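Local structure of allophycocyanin beta-18 subunit apoprotein (Chroococcidiopsis thermalis PCC 7203, 6HRK) at residues Y49-C52 with V53-M56; V26-L29 with F30-Y33. The protein binds biliverdin IX alpha covalently and, with it, forms an artificial far-red fluorescent biliprotein derived from an allophycocyanin subunit. The protein carries 18 engineered substitutions. One frame throughout, in Å; residues are numbered along the deposited sequence.

Contact 1 of 2, residues Y49-C52 with V53-M56; sequences YNMC and VRDM. Engineered in segment 49-52: Cys52 (natural residue Tyr). With BLA (biliverdine IX alpha), chain E.
Four i to i+4 bonds join residues 49-52 to 53-56 as two turns of helix 46-69, from Val53 N to Tyr49 O (2.9 Å) through to Met56 N on Cys52 O. On the flank away from the pigment, Val53 CG1 lies off-centre against the Tyr49 ring in a CH-pi contact, 4.1 Å from its centroid. The other flank holds the chromophore, in the manner of phycobiliproteins: the engineered Cys52 bonds through SG to CAC of biliverdin, and Asp55, three residues on, places OD2 among the ring nitrogens of the pigment. Biliverdin NA donates to Asp55 OD2 at 2.9 Å and 167°, while the bond from NC is weak. Asp55 OD1 faces Arg54, whose NE and NH2 grip that one oxygen side-on in the guanidinium plane, NH2 at 2.8 Å on its syn lone pair. A bend at chi3 (72°) turns the Arg54 guanidinium so that Met51 CG lies over one of its faces. Arg54 NH1 and NH2 both donate to biliverdin propionate O1A, each at 2.9 Å. A leucine in place of Arg54 would probably leave the propionate and Asp55 OD1 without their shared cationic partner, and the propionate freer to turn.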
# COMPACT_ATOMS: atom_id res chain seq x y z
N TYR A 49 0.14 13.96 -8.15
CA TYR A 49 0.98 12.76 -8.30
C TYR A 49 1.92 12.57 -7.12
O TYR A 49 2.04 11.46 -6.59
CB TYR A 49 1.80 12.80 -9.60
CG TYR A 49 2.82 11.68 -9.69
CD1 TYR A 49 2.43 10.38 -10.02
CD2 TYR A 49 4.17 11.91 -9.40
CE1 TYR A 49 3.36 9.35 -10.09
CE2 TYR A 49 5.10 10.88 -9.46
CZ TYR A 49 4.69 9.60 -9.81
OH TYR A 49 5.60 8.57 -9.87
N ASN A 50 2.59 13.66 -6.71
CA ASN A 50 3.46 13.66 -5.53
C ASN A 50 2.75 13.20 -4.27
O ASN A 50 3.28 12.37 -3.53
CB ASN A 50 4.08 15.04 -5.30
CG ASN A 50 5.29 15.31 -6.19
OD1 ASN A 50 6.04 14.40 -6.53
ND2 ASN A 50 5.49 16.57 -6.55
N MET A 51 1.55 13.73 -4.03
CA MET A 51 0.72 13.29 -2.90
C MET A 51 0.20 11.85 -3.07
O MET A 51 -0.05 11.17 -2.08
CB MET A 51 -0.44 14.26 -2.66
CG MET A 51 0.01 15.61 -2.12
SD MET A 51 -1.34 16.74 -1.73
CE MET A 51 -1.92 17.10 -3.38
N CYS A 52 0.05 11.41 -4.32
CA CYS A 52 -0.33 10.03 -4.64
C CYS A 52 0.73 8.99 -4.31
O CYS A 52 0.40 7.92 -3.79
CB CYS A 52 -0.79 9.91 -6.10
SG CYS A 52 -1.87 8.52 -6.48
N VAL A 53 2.00 9.28 -4.63
CA VAL A 53 3.11 8.41 -4.21
C VAL A 53 3.39 8.52 -2.70
O VAL A 53 3.75 7.53 -2.06
CB VAL A 53 4.41 8.62 -5.03
CG1 VAL A 53 4.20 8.19 -6.48
CG2 VAL A 53 4.94 10.06 -4.95
N ARG A 54 3.20 9.73 -2.15
CA ARG A 54 3.28 9.97 -0.71
C ARG A 54 2.29 9.08 0.05
O ARG A 54 2.68 8.39 1.00
CB ARG A 54 3.00 11.45 -0.41
CG ARG A 54 3.11 11.87 1.05
CD ARG A 54 2.28 13.12 1.33
NE ARG A 54 0.85 12.84 1.30
CZ ARG A 54 -0.11 13.68 1.69
NH1 ARG A 54 0.17 14.90 2.15
NH2 ARG A 54 -1.38 13.29 1.62
N ASP A 55 1.03 9.09 -0.38
CA ASP A 55 -0.02 8.25 0.23
C ASP A 55 0.32 6.77 0.18
O ASP A 55 0.21 6.07 1.18
CB ASP A 55 -1.37 8.48 -0.44
CG ASP A 55 -2.03 9.78 -0.02
OD1 ASP A 55 -1.38 10.64 0.60
OD2 ASP A 55 -3.23 9.93 -0.34
N MET A 56 0.71 6.29 -1.00
CA MET A 56 1.13 4.89 -1.16
C MET A 56 2.30 4.54 -0.24
O MET A 56 2.32 3.45 0.33
CB MET A 56 1.49 4.59 -2.61
CG MET A 56 0.29 4.53 -3.53
SD MET A 56 0.75 4.32 -5.25
CE MET A 56 1.39 2.64 -5.22
CHA BLA E . -4.84 14.03 0.12
NA BLA E . -4.29 11.91 1.53
C1A BLA E . -4.71 13.18 1.37
C2A BLA E . -5.06 13.71 2.71
C3A BLA E . -4.84 12.70 3.62
C4A BLA E . -4.32 11.54 2.84
CMA BLA E . -5.07 12.78 5.11
CAA BLA E . -5.59 15.11 3.00
CBA BLA E . -4.60 15.96 3.78
CGA BLA E . -3.25 16.03 3.11
O1A BLA E . -2.34 15.28 3.52
O2A BLA E . -3.09 16.84 2.17
CHB BLA E . -3.93 10.16 3.35
NB BLA E . -2.45 11.14 5.21
C1B BLA E . -3.03 10.10 4.57
C2B BLA E . -2.68 8.88 5.18
C3B BLA E . -1.84 9.13 6.27
C4B BLA E . -1.75 10.60 6.22
CMB BLA E . -3.14 7.51 4.73
OB BLA E . -0.96 11.42 7.17
CAB BLA E . -1.23 8.12 7.21
CBB BLA E . -0.03 8.66 7.97
NC BLA E . -4.39 8.89 -2.55
C1C BLA E . -4.23 7.57 -2.64
C2C BLA E . -4.12 7.20 -4.09
C3C BLA E . -3.54 8.50 -4.61
C4C BLA E . -4.28 9.58 -3.81
CMC BLA E . -3.24 5.97 -4.34
OC BLA E . -4.11 6.78 -1.72
CAC BLA E . -3.46 8.63 -6.14
CBC BLA E . -4.80 8.84 -6.80
CHD BLA E . -3.47 10.86 -3.70
ND BLA E . -4.10 12.21 -1.60
C1D BLA E . -3.99 12.07 -2.95
C2D BLA E . -4.36 13.36 -3.59
C3D BLA E . -4.75 14.24 -2.48
C4D BLA E . -4.55 13.44 -1.24
CMD BLA E . -4.38 13.70 -5.06
CAD BLA E . -5.23 15.67 -2.56
CBD BLA E . -6.70 15.75 -2.93
CGD BLA E . -7.05 17.21 -3.07
O1D BLA E . -7.76 17.73 -2.19
O2D BLA E . -6.61 17.84 -4.06

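Contact 2 of 2, residues V26-L29 with F30-Y33; sequences VSQL and FQEY. Engineered in segment 26-29: Gln28 (natural residue Leu).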
# COMPACT_ATOMS: atom_id res chain seq x y z
N VAL A 26 2.87 2.16 -8.71
CA VAL A 26 2.10 3.27 -9.29
C VAL A 26 2.11 3.17 -10.82
O VAL A 26 1.12 3.51 -11.47
CB VAL A 26 2.59 4.71 -8.91
CG1 VAL A 26 1.41 5.67 -8.89
CG2 VAL A 26 3.31 4.77 -7.57
N SER A 27 3.23 2.71 -11.38
CA SER A 27 3.37 2.50 -12.82
C SER A 27 2.33 1.51 -13.36
O SER A 27 1.67 1.79 -14.36
CB SER A 27 4.78 2.02 -13.15
OG SER A 27 4.98 1.90 -14.55
N GLN A 28 2.19 0.36 -12.69
CA GLN A 28 1.19 -0.65 -13.09
C GLN A 28 -0.24 -0.22 -12.74
O GLN A 28 -1.18 -0.64 -13.41
CB GLN A 28 1.50 -2.03 -12.48
CG GLN A 28 1.01 -3.18 -13.36
CD GLN A 28 1.07 -4.53 -12.67
OE1 GLN A 28 0.11 -4.94 -12.01
NE2 GLN A 28 2.18 -5.24 -12.84
N LEU A 29 -0.39 0.60 -11.70
CA LEU A 29 -1.69 1.18 -11.34
C LEU A 29 -2.26 2.05 -12.46
O LEU A 29 -3.45 1.95 -12.79
CB LEU A 29 -1.59 1.99 -10.04
CG LEU A 29 -2.87 2.57 -9.43
CD1 LEU A 29 -3.74 1.46 -8.85
CD2 LEU A 29 -2.55 3.60 -8.36
N PHE A 30 -1.42 2.91 -13.04
CA PHE A 30 -1.84 3.80 -14.14
C PHE A 30 -2.13 3.08 -15.46
O PHE A 30 -2.83 3.63 -16.30
CB PHE A 30 -0.80 4.90 -14.40
CG PHE A 30 -0.55 5.83 -13.24
CD1 PHE A 30 -1.60 6.29 -12.43
CD2 PHE A 30 0.73 6.28 -12.97
CE1 PHE A 30 -1.35 7.15 -11.37
CE2 PHE A 30 0.98 7.14 -11.92
CZ PHE A 30 -0.06 7.58 -11.12
N GLN A 31 -1.58 1.88 -15.65
CA GLN A 31 -1.97 1.02 -16.79
C GLN A 31 -3.42 0.56 -16.65
O GLN A 31 -4.21 0.67 -17.58
CB GLN A 31 -1.06 -0.21 -16.92
CG GLN A 31 0.13 -0.03 -17.85
CD GLN A 31 0.71 -1.37 -18.30
OE1 GLN A 31 1.05 -2.22 -17.47
NE2 GLN A 31 0.82 -1.56 -19.61
N GLU A 32 -3.74 0.05 -15.46
CA GLU A 32 -5.07 -0.51 -15.18
C GLU A 32 -6.11 0.57 -14.89
O GLU A 32 -7.29 0.38 -15.20
CB GLU A 32 -4.98 -1.50 -14.01
CG GLU A 32 -4.01 -2.65 -14.25
CD GLU A 32 -3.80 -3.50 -13.02
OE1 GLU A 32 -4.79 -3.79 -12.32
OE2 GLU A 32 -2.65 -3.90 -12.75
N TYR A 33 -5.67 1.68 -14.30
CA TYR A 33 -6.52 2.86 -14.06
C TYR A 33 -5.90 4.10 -14.70
O TYR A 33 -5.34 4.94 -14.00
CB TYR A 33 -6.73 3.06 -12.56
CG TYR A 33 -7.52 1.96 -11.91
CD1 TYR A 33 -8.91 2.02 -11.84
CD2 TYR A 33 -6.88 0.84 -11.37
CE1 TYR A 33 -9.64 1.00 -11.24
CE2 TYR A 33 -7.60 -0.18 -10.77
CZ TYR A 33 -8.98 -0.09 -10.71
OH TYR A 33 -9.70 -1.10 -10.12
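Leu29 O accepts Tyr33 N at 2.7 Å, and this bond is the last of the i to i+4 series as Tyr33 leaves helical geometry (phi -124°, psi 76°). The same oxygen lies at the edge of the Tyr33 ring, near its plane, and Leu29 CD1 touches Tyr33 CD2 at 4.1 Å. The two preceding bonds, Gln31 N to Ser27 O and Glu32 N to Gln28 O, are long and weak, whereas Phe30 N meets Val26 O at 3.0 Å. That acceptor, Val26 O, also lies over one face of the Phe30 ring, offset toward its rim. With CG beside its backbone N (chi1 -62°), Phe30 swings its ring back alongside Val26, and Val26 CG1 reaches Phe30 CZ at 3.3 Å. The engineered Gln28 runs out extended and crosses the side chain of Glu32, whose OE1 is held in a salt bridge by Arg99. In the globin-like bundle of phycobilisome proteins, this is the C-terminal end of helix 18-32. Leu29 and Tyr33 lean on helix 94-115 through Ser100 and Pro96, and Val26 and Phe30 face helix 46-69 through Val53 and Tyr49.

Contacts 1 and 2 occupy consecutive helices, 46-69 and 18-32, and their centres lie about 13 Å apart. Between these segments the helices meet through apolar contacts: Val26 CG2 is 3.5 Å from Met56 SD and 3.7 Å from Val53 CG1, and Tyr49 CE1 approaches Phe30 CE2 at 3.7 Å. The two segments of contact 1 thus work on two fronts, offering Cys52, Arg54 and Asp55 to the biliverdin and Tyr49, Val53 and Met56 to helix 18-32. Contact 2 stands mostly one layer back from the pigment, although the side chain of Leu29 is about 5 Å from the bound biliverdin. Met56 belongs to both zones, its CG also lying by the CMC methyl of the pigment.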